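Local coordinates for acyl-CoA dehydrogenase domain protein Tcur3483 (PDB 6WY9) that binds FAD and, as a member of the acyl-CoA dehydrogenase family, probably oxidises CH-CH bonds of its substrate, at residues F62-G76 and L132-I144. Numbering follows the deposited sequence.
With FDA (dihydroflavine-adenine dinucleotide), chain C.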
ATOM      1  N   PHE A  62      19.672  -5.619 -33.743  1.00 73.79           N
ATOM      2  CA  PHE A  62      19.110  -4.295 -33.530  1.00 71.09           C
ATOM      3  C   PHE A  62      19.371  -3.386 -34.732  1.00 69.69           C
ATOM      4  O   PHE A  62      18.432  -2.831 -35.316  1.00 68.89           O
ATOM      5  CB  PHE A  62      19.667  -3.717 -32.235  1.00 71.38           C
ATOM      6  CG  PHE A  62      19.265  -2.299 -31.975  1.00 69.88           C
ATOM      7  CD1 PHE A  62      17.929  -1.945 -31.892  1.00 68.00           C
ATOM      8  CD2 PHE A  62      20.235  -1.321 -31.771  1.00 70.73           C
ATOM      9  CE1 PHE A  62      17.566  -0.637 -31.639  1.00 67.41           C
ATOM     10  CE2 PHE A  62      19.880  -0.007 -31.525  1.00 70.03           C
ATOM     11  CZ  PHE A  62      18.559   0.344 -31.458  1.00 68.35           C
ATOM     12  N   ARG A  63      20.634  -3.265 -35.155  1.00 70.18           N
ATOM     13  CA  ARG A  63      20.955  -2.331 -36.236  1.00 69.22           C
ATOM     14  C   ARG A  63      20.268  -2.736 -37.525  1.00 70.31           C
ATOM     15  O   ARG A  63      19.895  -1.880 -38.335  1.00 70.43           O
ATOM     16  CB  ARG A  63      22.471  -2.249 -36.460  1.00 69.93           C
ATOM     17  CG  ARG A  63      23.270  -1.819 -35.263  1.00 71.26           C
ATOM     18  CD  ARG A  63      22.817  -0.469 -34.780  1.00 71.12           C
ATOM     19  NE  ARG A  63      22.806   0.528 -35.849  1.00 70.66           N
ATOM     20  CZ  ARG A  63      23.743   1.463 -35.997  1.00 69.87           C
ATOM     21  NH1 ARG A  63      24.759   1.532 -35.144  1.00 71.02           N
ATOM     22  NH2 ARG A  63      23.649   2.332 -37.000  1.00 68.51           N
ATOM     23  N   GLU A  64      20.141  -4.042 -37.752  1.00 73.46           N
ATOM     24  CA  GLU A  64      19.416  -4.562 -38.907  1.00 76.57           C
ATOM     25  C   GLU A  64      17.988  -4.030 -38.958  1.00 74.20           C
ATOM     26  O   GLU A  64      17.505  -3.596 -40.014  1.00 71.88           O
ATOM     27  CB  GLU A  64      19.415  -6.084 -38.835  1.00 82.43           C
ATOM     28  CG  GLU A  64      19.290  -6.781 -40.149  1.00 88.03           C
ATOM     29  CD  GLU A  64      19.258  -8.281 -39.970  1.00 93.55           C
ATOM     30  OE1 GLU A  64      18.205  -8.897 -40.264  1.00 93.95           O
ATOM     31  OE2 GLU A  64      20.283  -8.832 -39.508  1.00 97.42           O
ATOM     32  N   VAL A  65      17.282  -4.088 -37.827  1.00 75.27           N
ATOM     33  CA  VAL A  65      15.933  -3.529 -37.761  1.00 75.14           C
ATOM     34  C   VAL A  65      15.972  -2.023 -37.984  1.00 72.43           C
ATOM     35  O   VAL A  65      15.262  -1.493 -38.844  1.00 71.90           O
ATOM     36  CB  VAL A  65      15.266  -3.878 -36.415  1.00 77.01           C
ATOM     37  CG1 VAL A  65      13.807  -3.408 -36.393  1.00 75.13           C
ATOM     38  CG2 VAL A  65      15.354  -5.366 -36.142  1.00 80.56           C
ATOM     39  N   VAL A  66      16.797  -1.311 -37.200  1.00 70.76           N
ATOM     40  CA  VAL A  66      16.828   0.152 -37.274  1.00 67.65           C
ATOM     41  C   VAL A  66      17.002   0.600 -38.715  1.00 67.11           C
ATOM     42  O   VAL A  66      16.270   1.470 -39.204  1.00 64.97           O
ATOM     43  CB  VAL A  66      17.939   0.727 -36.374  1.00 68.33           C
ATOM     44  CG1 VAL A  66      18.133   2.229 -36.638  1.00 67.14           C
ATOM     45  CG2 VAL A  66      17.634   0.479 -34.882  1.00 68.59           C
ATOM     46  N   LYS A  67      17.976   0.009 -39.417  1.00 69.68           N
ATOM     47  CA  LYS A  67      18.230   0.407 -40.798  1.00 72.74           C
ATOM     48  C   LYS A  67      17.023   0.130 -41.682  1.00 73.57           C
ATOM     49  O   LYS A  67      16.706   0.927 -42.573  1.00 73.13           O
ATOM     50  CB  LYS A  67      19.465  -0.304 -41.348  1.00 76.75           C
ATOM     51  CG  LYS A  67      19.770   0.063 -42.791  1.00 80.57           C
ATOM     52  CD  LYS A  67      19.534   1.552 -43.001  1.00 83.00           C
ATOM     53  CE  LYS A  67      19.973   2.048 -44.377  1.00 88.03           C
ATOM     54  NZ  LYS A  67      19.256   3.325 -44.758  1.00 89.45           N
ATOM     55  N   MET A  68      16.324  -0.986 -41.448  1.00 75.49           N
ATOM     56  CA  MET A  68      15.108  -1.238 -42.214  1.00 78.49           C
ATOM     57  C   MET A  68      14.060  -0.166 -41.943  1.00 74.66           C
ATOM     58  O   MET A  68      13.545   0.465 -42.874  1.00 74.45           O
ATOM     59  CB  MET A  68      14.562  -2.633 -41.906  1.00 84.38           C
ATOM     60  CG  MET A  68      15.125  -3.701 -42.826  1.00 91.96           C
ATOM     61  SD  MET A  68      14.280  -5.281 -42.715  1.00 96.41           S
ATOM     62  CE  MET A  68      14.879  -5.880 -41.130  1.00 97.78           C
ATOM     63  N   LEU A  69      13.729   0.053 -40.665  1.00 71.72           N
ATOM     64  CA  LEU A  69      12.775   1.108 -40.315  1.00 68.93           C
ATOM     65  C   LEU A  69      13.173   2.447 -40.918  1.00 70.43           C
ATOM     66  O   LEU A  69      12.322   3.198 -41.409  1.00 70.05           O
ATOM     67  CB  LEU A  69      12.681   1.250 -38.799  1.00 66.09           C
ATOM     68  CG  LEU A  69      12.128   0.080 -38.007  1.00 64.81           C
ATOM     69  CD1 LEU A  69      12.480   0.303 -36.541  1.00 65.88           C
ATOM     70  CD2 LEU A  69      10.627  -0.050 -38.240  1.00 62.10           C
ATOM     71  N   GLY A  70      14.470   2.762 -40.879  1.00 72.77           N
ATOM     72  CA  GLY A  70      14.926   4.072 -41.326  1.00 74.62           C
ATOM     73  C   GLY A  70      14.733   4.278 -42.814  1.00 76.62           C
ATOM     74  O   GLY A  70      14.130   5.267 -43.251  1.00 74.97           O
ATOM     75  N   SER A  71      15.233   3.347 -43.622  1.00 80.83           N
ATOM     76  CA  SER A  71      15.003   3.484 -45.054  1.00 85.82           C
ATOM     77  C   SER A  71      13.514   3.448 -45.413  1.00 84.85           C
ATOM     78  O   SER A  71      13.135   4.024 -46.434  1.00 86.57           O
ATOM     79  CB  SER A  71      15.792   2.419 -45.821  1.00 89.85           C
ATOM     80  OG  SER A  71      15.640   1.151 -45.225  1.00 90.53           O
ATOM     81  N   ASP A  72      12.646   2.840 -44.591  1.00 81.86           N
ATOM     82  CA  ASP A  72      11.221   2.869 -44.907  1.00 79.18           C
ATOM     83  C   ASP A  72      10.498   4.109 -44.390  1.00 75.76           C
ATOM     84  O   ASP A  72       9.277   4.211 -44.569  1.00 74.58           O
ATOM     85  CB  ASP A  72      10.510   1.616 -44.384  1.00 78.41           C
ATOM     86  CG  ASP A  72      10.927   0.375 -45.120  1.00 79.05           C
ATOM     87  OD1 ASP A  72      11.420   0.501 -46.261  1.00 80.86           O
ATOM     88  OD2 ASP A  72      10.786  -0.722 -44.555  1.00 78.07           O
ATOM     89  N   GLY A  73      11.202   5.047 -43.766  1.00 73.63           N
ATOM     90  CA  GLY A  73      10.625   6.330 -43.414  1.00 73.05           C
ATOM     91  C   GLY A  73       9.939   6.411 -42.067  1.00 72.44           C
ATOM     92  O   GLY A  73       9.280   7.417 -41.789  1.00 73.93           O
ATOM     93  N   TRP A  74      10.059   5.401 -41.214  1.00 71.34           N
ATOM     94  CA  TRP A  74       9.295   5.439 -39.973  1.00 69.73           C
ATOM     95  C   TRP A  74      10.024   6.146 -38.835  1.00 71.51           C
ATOM     96  O   TRP A  74       9.370   6.599 -37.885  1.00 72.10           O
ATOM     97  CB  TRP A  74       8.919   4.023 -39.535  1.00 67.75           C
ATOM     98  CG  TRP A  74       7.874   3.374 -40.396  1.00 66.32           C
ATOM     99  CD1 TRP A  74       8.041   2.285 -41.201  1.00 66.51           C
ATOM    100  CD2 TRP A  74       6.507   3.784 -40.549  1.00 64.87           C
ATOM    101  NE1 TRP A  74       6.862   1.982 -41.837  1.00 66.27           N
ATOM    102  CE2 TRP A  74       5.901   2.885 -41.453  1.00 65.69           C
ATOM    103  CE3 TRP A  74       5.734   4.812 -40.005  1.00 64.70           C
ATOM    104  CZ2 TRP A  74       4.544   2.984 -41.825  1.00 64.67           C
ATOM    105  CZ3 TRP A  74       4.379   4.908 -40.379  1.00 64.68           C
ATOM    106  CH2 TRP A  74       3.809   4.001 -41.281  1.00 64.12           C
ATOM    107  N   LEU A  75      11.350   6.270 -38.914  1.00 71.60           N
ATOM    108  CA  LEU A  75      12.095   6.918 -37.835  1.00 70.90           C
ATOM    109  C   LEU A  75      11.766   8.408 -37.723  1.00 76.13           C
ATOM    110  O   LEU A  75      11.636   8.940 -36.613  1.00 77.77           O
ATOM    111  CB  LEU A  75      13.593   6.689 -38.041  1.00 65.88           C
ATOM    112  CG  LEU A  75      13.982   5.209 -37.949  1.00 59.45           C
ATOM    113  CD1 LEU A  75      15.511   5.031 -37.850  1.00 59.61           C
ATOM    114  CD2 LEU A  75      13.250   4.519 -36.771  1.00 55.24           C
ATOM    115  N   GLY A  76      11.619   9.107 -38.844  1.00 78.75           N
ATOM    116  CA  GLY A  76      11.316  10.519 -38.718  1.00 81.79           C
ATOM    117  C   GLY A  76       9.841  10.834 -38.643  1.00 81.41           C
ATOM    118  O   GLY A  76       9.439  11.986 -38.832  1.00 83.98           O
ATOM    119  N   LEU A 132      21.911  14.323 -37.877  1.00 80.85           N
ATOM    120  CA  LEU A 132      20.473  14.107 -38.003  1.00 79.12           C
ATOM    121  C   LEU A 132      20.110  13.283 -39.228  1.00 80.10           C
ATOM    122  O   LEU A 132      19.264  12.382 -39.098  1.00 78.35           O
ATOM    123  CB  LEU A 132      19.727  15.444 -38.006  1.00 80.56           C
ATOM    124  CG  LEU A 132      19.780  16.188 -36.673  1.00 77.07           C
ATOM    125  CD1 LEU A 132      18.772  17.321 -36.703  1.00 78.98           C
ATOM    126  CD2 LEU A 132      19.493  15.248 -35.524  1.00 70.98           C
ATOM    127  N   PRO A 133      20.714  13.486 -40.403  1.00 82.51           N
ATOM    128  CA  PRO A 133      20.291  12.677 -41.561  1.00 85.56           C
ATOM    129  C   PRO A 133      20.534  11.190 -41.352  1.00 84.22           C
ATOM    130  O   PRO A 133      19.678  10.365 -41.704  1.00 85.87           O
ATOM    131  CB  PRO A 133      21.126  13.253 -42.722  1.00 87.58           C
ATOM    132  CG  PRO A 133      21.606  14.602 -42.233  1.00 86.81           C
ATOM    133  CD  PRO A 133      21.811  14.415 -40.752  1.00 83.62           C
ATOM    134  N   GLY A 134      21.677  10.826 -40.768  1.00 81.81           N
ATOM    135  CA  GLY A 134      21.978   9.427 -40.537  1.00 79.70           C
ATOM    136  C   GLY A 134      21.126   8.839 -39.442  1.00 77.41           C
ATOM    137  O   GLY A 134      20.796   7.649 -39.475  1.00 77.54           O
ATOM    138  N   ILE A 135      20.740   9.656 -38.463  1.00 75.27           N
ATOM    139  CA  ILE A 135      19.738   9.194 -37.509  1.00 72.39           C
ATOM    140  C   ILE A 135      18.437   8.890 -38.243  1.00 75.32           C
ATOM    141  O   ILE A 135      17.871   7.796 -38.132  1.00 74.59           O
ATOM    142  CB  ILE A 135      19.524  10.237 -36.399  1.00 69.21           C
ATOM    143  CG1 ILE A 135      20.769  10.332 -35.509  1.00 66.49           C
ATOM    144  CG2 ILE A 135      18.238   9.899 -35.626  1.00 66.37           C
ATOM    145  CD1 ILE A 135      20.592  11.185 -34.261  1.00 64.19           C
ATOM    146  N   LEU A 136      17.963   9.862 -39.021  1.00 78.62           N
ATOM    147  CA  LEU A 136      16.753   9.705 -39.812  1.00 81.76           C
ATOM    148  C   LEU A 136      16.800   8.443 -40.664  1.00 83.15           C
ATOM    149  O   LEU A 136      15.840   7.665 -40.690  1.00 83.64           O
ATOM    150  CB  LEU A 136      16.560  10.946 -40.683  1.00 85.34           C
ATOM    151  CG  LEU A 136      15.275  11.075 -41.493  1.00 89.32           C
ATOM    152  CD1 LEU A 136      14.023  11.114 -40.592  1.00 88.46           C
ATOM    153  CD2 LEU A 136      15.365  12.309 -42.401  1.00 92.95           C
ATOM    154  N   SER A 137      17.896   8.236 -41.389  1.00 84.85           N
ATOM    155  CA  SER A 137      17.989   7.114 -42.322  1.00 86.41           C
ATOM    156  C   SER A 137      18.226   5.787 -41.620  1.00 83.93           C
ATOM    157  O   SER A 137      18.372   4.759 -42.291  1.00 84.46           O
ATOM    158  CB  SER A 137      19.118   7.366 -43.311  1.00 88.60           C
ATOM    159  OG  SER A 137      20.321   7.575 -42.587  1.00 86.18           O
ATOM    160  N   GLY A 138      18.278   5.786 -40.295  1.00 81.52           N
ATOM    161  CA  GLY A 138      18.604   4.580 -39.573  1.00 78.82           C
ATOM    162  C   GLY A 138      20.038   4.136 -39.713  1.00 78.20           C
ATOM    163  O   GLY A 138      20.318   2.950 -39.544  1.00 78.51           O
ATOM    164  N   ASP A 139      20.958   5.047 -40.024  1.00 77.47           N
ATOM    165  CA  ASP A 139      22.360   4.677 -40.147  1.00 76.78           C
ATOM    166  C   ASP A 139      23.202   5.054 -38.933  1.00 73.92           C
ATOM    167  O   ASP A 139      24.310   4.527 -38.788  1.00 74.42           O
ATOM    168  CB  ASP A 139      22.977   5.312 -41.403  1.00 80.33           C
ATOM    169  CG  ASP A 139      22.426   4.704 -42.678  1.00 84.55           C
ATOM    170  OD1 ASP A 139      22.614   3.486 -42.900  1.00 84.70           O
ATOM    171  OD2 ASP A 139      21.769   5.438 -43.440  1.00 87.46           O
ATOM    172  N   ILE A 140      22.719   5.936 -38.060  1.00 71.18           N
ATOM    173  CA  ILE A 140      23.471   6.357 -36.887  1.00 67.68           C
ATOM    174  C   ILE A 140      22.658   6.031 -35.645  1.00 64.79           C
ATOM    175  O   ILE A 140      21.505   6.468 -35.522  1.00 64.92           O
ATOM    176  CB  ILE A 140      23.791   7.856 -36.907  1.00 69.01           C
ATOM    177  CG1 ILE A 140      24.698   8.206 -38.078  1.00 71.64           C
ATOM    178  CG2 ILE A 140      24.452   8.257 -35.577  1.00 66.50           C
ATOM    179  CD1 ILE A 140      24.698   9.675 -38.376  1.00 73.45           C
ATOM    180  N   VAL A 141      23.265   5.296 -34.720  1.00 61.07           N
ATOM    181  CA  VAL A 141      22.647   5.017 -33.430  1.00 59.50           C
ATOM    182  C   VAL A 141      23.562   5.539 -32.332  1.00 57.29           C
ATOM    183  O   VAL A 141      24.791   5.470 -32.451  1.00 58.73           O
ATOM    184  CB  VAL A 141      22.342   3.513 -33.243  1.00 60.08           C
ATOM    185  CG1 VAL A 141      22.051   3.180 -31.757  1.00 57.63           C
ATOM    186  CG2 VAL A 141      21.153   3.089 -34.128  1.00 62.04           C
ATOM    187  N   PHE A 142      22.954   6.091 -31.278  1.00 54.52           N
ATOM    188  CA  PHE A 142      23.640   6.703 -30.153  1.00 51.91           C
ATOM    189  C   PHE A 142      23.418   5.880 -28.903  1.00 50.80           C
ATOM    190  O   PHE A 142      22.384   5.231 -28.753  1.00 49.61           O
ATOM    191  CB  PHE A 142      23.133   8.121 -29.864  1.00 52.95           C
ATOM    192  CG  PHE A 142      23.851   9.216 -30.644  1.00 57.19           C
ATOM    193  CD1 PHE A 142      23.533   9.458 -31.962  1.00 60.56           C
ATOM    194  CD2 PHE A 142      24.830  10.017 -30.036  1.00 58.61           C
ATOM    195  CE1 PHE A 142      24.189  10.470 -32.688  1.00 63.53           C
ATOM    196  CE2 PHE A 142      25.479  11.029 -30.746  1.00 61.14           C
ATOM    197  CZ  PHE A 142      25.147  11.248 -32.083  1.00 64.54           C
ATOM    198  N   ALA A 143      24.369   5.955 -27.977  1.00 50.56           N
ATOM    199  CA  ALA A 143      24.175   5.420 -26.641  1.00 49.76           C
ATOM    200  C   ALA A 143      24.441   6.540 -25.631  1.00 50.34           C
ATOM    201  O   ALA A 143      25.206   7.470 -25.903  1.00 51.19           O
ATOM    202  CB  ALA A 143      25.077   4.175 -26.416  1.00 48.73           C
ATOM    203  N   ILE A 144      23.769   6.480 -24.474  1.00 48.11           N
ATOM    204  CA  ILE A 144      23.851   7.549 -23.474  1.00 46.66           C
ATOM    205  C   ILE A 144      24.950   7.221 -22.470  1.00 46.58           C
ATOM    206  O   ILE A 144      24.867   6.214 -21.749  1.00 44.43           O
ATOM    207  CB  ILE A 144      22.520   7.756 -22.727  1.00 47.06           C
ATOM    208  CG1 ILE A 144      21.365   8.127 -23.662  1.00 47.18           C
ATOM    209  CG2 ILE A 144      22.717   8.896 -21.703  1.00 47.39           C
ATOM    210  CD1 ILE A 144      21.613   9.418 -24.442  1.00 49.42           C
TER
HETATM  211  PA  FDA C 401      22.471   4.684  -6.724  1.00 36.59           P
HETATM  212  O1A FDA C 401      23.460   3.886  -5.936  1.00 37.23           O
HETATM  213  O2A FDA C 401      22.753   6.166  -7.020  1.00 35.31           O
HETATM  214  O5B FDA C 401      21.035   4.752  -5.828  1.00 38.90           O
HETATM  215  C5B FDA C 401      20.632   3.434  -5.571  1.00 37.80           C
HETATM  216  C4B FDA C 401      19.279   3.522  -4.841  1.00 38.75           C
HETATM  217  O4B FDA C 401      19.505   4.459  -3.683  1.00 38.45           O
HETATM  218  C3B FDA C 401      18.208   4.264  -5.643  1.00 37.70           C
HETATM  219  O3B FDA C 401      17.469   3.418  -6.445  1.00 36.38           O
HETATM  220  C2B FDA C 401      17.304   4.774  -4.535  1.00 38.44           C
HETATM  221  O2B FDA C 401      16.514   3.714  -3.873  1.00 38.84           O
HETATM  222  C1B FDA C 401      18.305   5.261  -3.443  1.00 38.35           C
HETATM  223  N9A FDA C 401      18.605   6.691  -3.483  1.00 38.20           N
HETATM  224  C8A FDA C 401      19.582   7.368  -4.240  1.00 37.99           C
HETATM  225  N7A FDA C 401      19.617   8.668  -3.974  1.00 37.47           N
HETATM  226  C5A FDA C 401      18.638   8.863  -3.023  1.00 36.80           C
HETATM  227  C6A FDA C 401      18.193  10.031  -2.384  1.00 36.86           C
HETATM  228  N6A FDA C 401      18.745  11.232  -2.641  1.00 35.35           N
HETATM  229  N1A FDA C 401      17.193   9.974  -1.478  1.00 36.31           N
HETATM  230  C2A FDA C 401      16.680   8.725  -1.274  1.00 37.18           C
HETATM  231  N3A FDA C 401      16.992   7.521  -1.813  1.00 35.39           N
HETATM  232  C4A FDA C 401      18.002   7.637  -2.690  1.00 37.15           C
HETATM  233  N1  FDA C 401      22.818   5.043 -17.450  1.00 42.49           N
HETATM  234  C2  FDA C 401      23.452   5.711 -18.519  1.00 44.16           C
HETATM  235  O2  FDA C 401      24.270   6.629 -18.291  1.00 45.25           O
HETATM  236  N3  FDA C 401      23.106   5.288 -19.798  1.00 43.57           N
HETATM  237  C4  FDA C 401      22.191   4.248 -20.081  1.00 41.87           C
HETATM  238  O4  FDA C 401      21.971   3.933 -21.244  1.00 40.31           O
HETATM  239  C4X FDA C 401      21.595   3.620 -18.932  1.00 41.06           C
HETATM  240  N5  FDA C 401      20.683   2.582 -19.125  1.00 40.82           N
HETATM  241  C5X FDA C 401      20.500   1.687 -18.105  1.00 38.59           C
HETATM  242  C6  FDA C 401      19.979   0.467 -18.333  1.00 38.91           C
HETATM  243  C7  FDA C 401      19.831  -0.437 -17.252  1.00 39.36           C
HETATM  244  C7M FDA C 401      19.284  -1.715 -17.535  1.00 39.63           C
HETATM  245  C8  FDA C 401      20.168  -0.108 -15.991  1.00 40.08           C
HETATM  246  C8M FDA C 401      20.004  -1.045 -14.861  1.00 40.97           C
HETATM  247  C9  FDA C 401      20.673   1.157 -15.746  1.00 39.73           C
HETATM  248  C9A FDA C 401      20.849   2.041 -16.805  1.00 39.07           C
HETATM  249  N10 FDA C 401      21.358   3.331 -16.579  1.00 40.09           N
HETATM  250  C10 FDA C 401      21.914   3.994 -17.676  1.00 42.37           C
HETATM  251  C1' FDA C 401      21.843   3.679 -15.213  1.00 40.26           C
HETATM  252  C2' FDA C 401      20.758   4.419 -14.380  1.00 41.26           C
HETATM  253  O2' FDA C 401      20.590   5.677 -14.829  1.00 41.20           O
HETATM  254  C3' FDA C 401      21.323   4.357 -12.889  1.00 40.33           C
HETATM  255  O3' FDA C 401      21.269   3.037 -12.385  1.00 37.90           O
HETATM  256  C4' FDA C 401      20.575   5.332 -11.991  1.00 41.52           C
HETATM  257  O4' FDA C 401      20.936   6.611 -12.383  1.00 43.24           O
HETATM  258  C5' FDA C 401      20.905   4.987 -10.514  1.00 42.98           C
HETATM  259  O5' FDA C 401      22.276   5.181 -10.329  1.00 40.99           O
HETATM  260  P   FDA C 401      22.877   3.950  -9.432  1.00 38.70           P
HETATM  261  O1P FDA C 401      22.540   2.747 -10.171  1.00 37.94           O
HETATM  262  O2P FDA C 401      24.331   4.291  -9.140  1.00 40.06           O
HETATM  263  O3P FDA C 401      22.032   3.858  -8.006  1.00 36.40           O
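The Schellman motif that closes helix 125-136 packs against helix 62-71, glycine to glycine, in the N-terminal helical domain of an acyl-CoA dehydrogenase. G138, the first residue to leave helical angles after helix 125-136, has positive phi. Neither G70 nor G138 carries a side chain, and the two backbones approach directly, with CA atoms 4.1 Å apart. K67, its chain bent once at chi2 (40°), reaches across the turn, and its NZ donates a hydrogen bond to S137 O (3.0 Å), in the carbonyl plane. The same NZ forms a longer salt bridge to D139 OD2 (3.5 Å), so one ammonium serves both a carbonyl and a carboxylate. L75, from the loop after helix 62-71, packs CD1 on G138 CA at 3.6 Å. The R63 chain bends at chi2 and chi3, which lays its guanidinium over V141: CG2 sits 3.5 Å above one face, near the rim, while NH2 makes a weak, bent hydrogen bond to D139 O (2.9 Å, 123°). The stronger hold on this group is the salt bridge from NH1 to D185 OD2, which also accepts a hydrogen bond from V141 N; buried NE has no polar partner. V141 CG1 meets the edge of the F62 ring. From V141 the chain enters strand 142-145, parallel to strand 186-192 and flanked by helix 109-122, where I144 O accepts a hydrogen bond from N3 of the reduced flavin (2.8 Å), linking this helix junction to the FAD site.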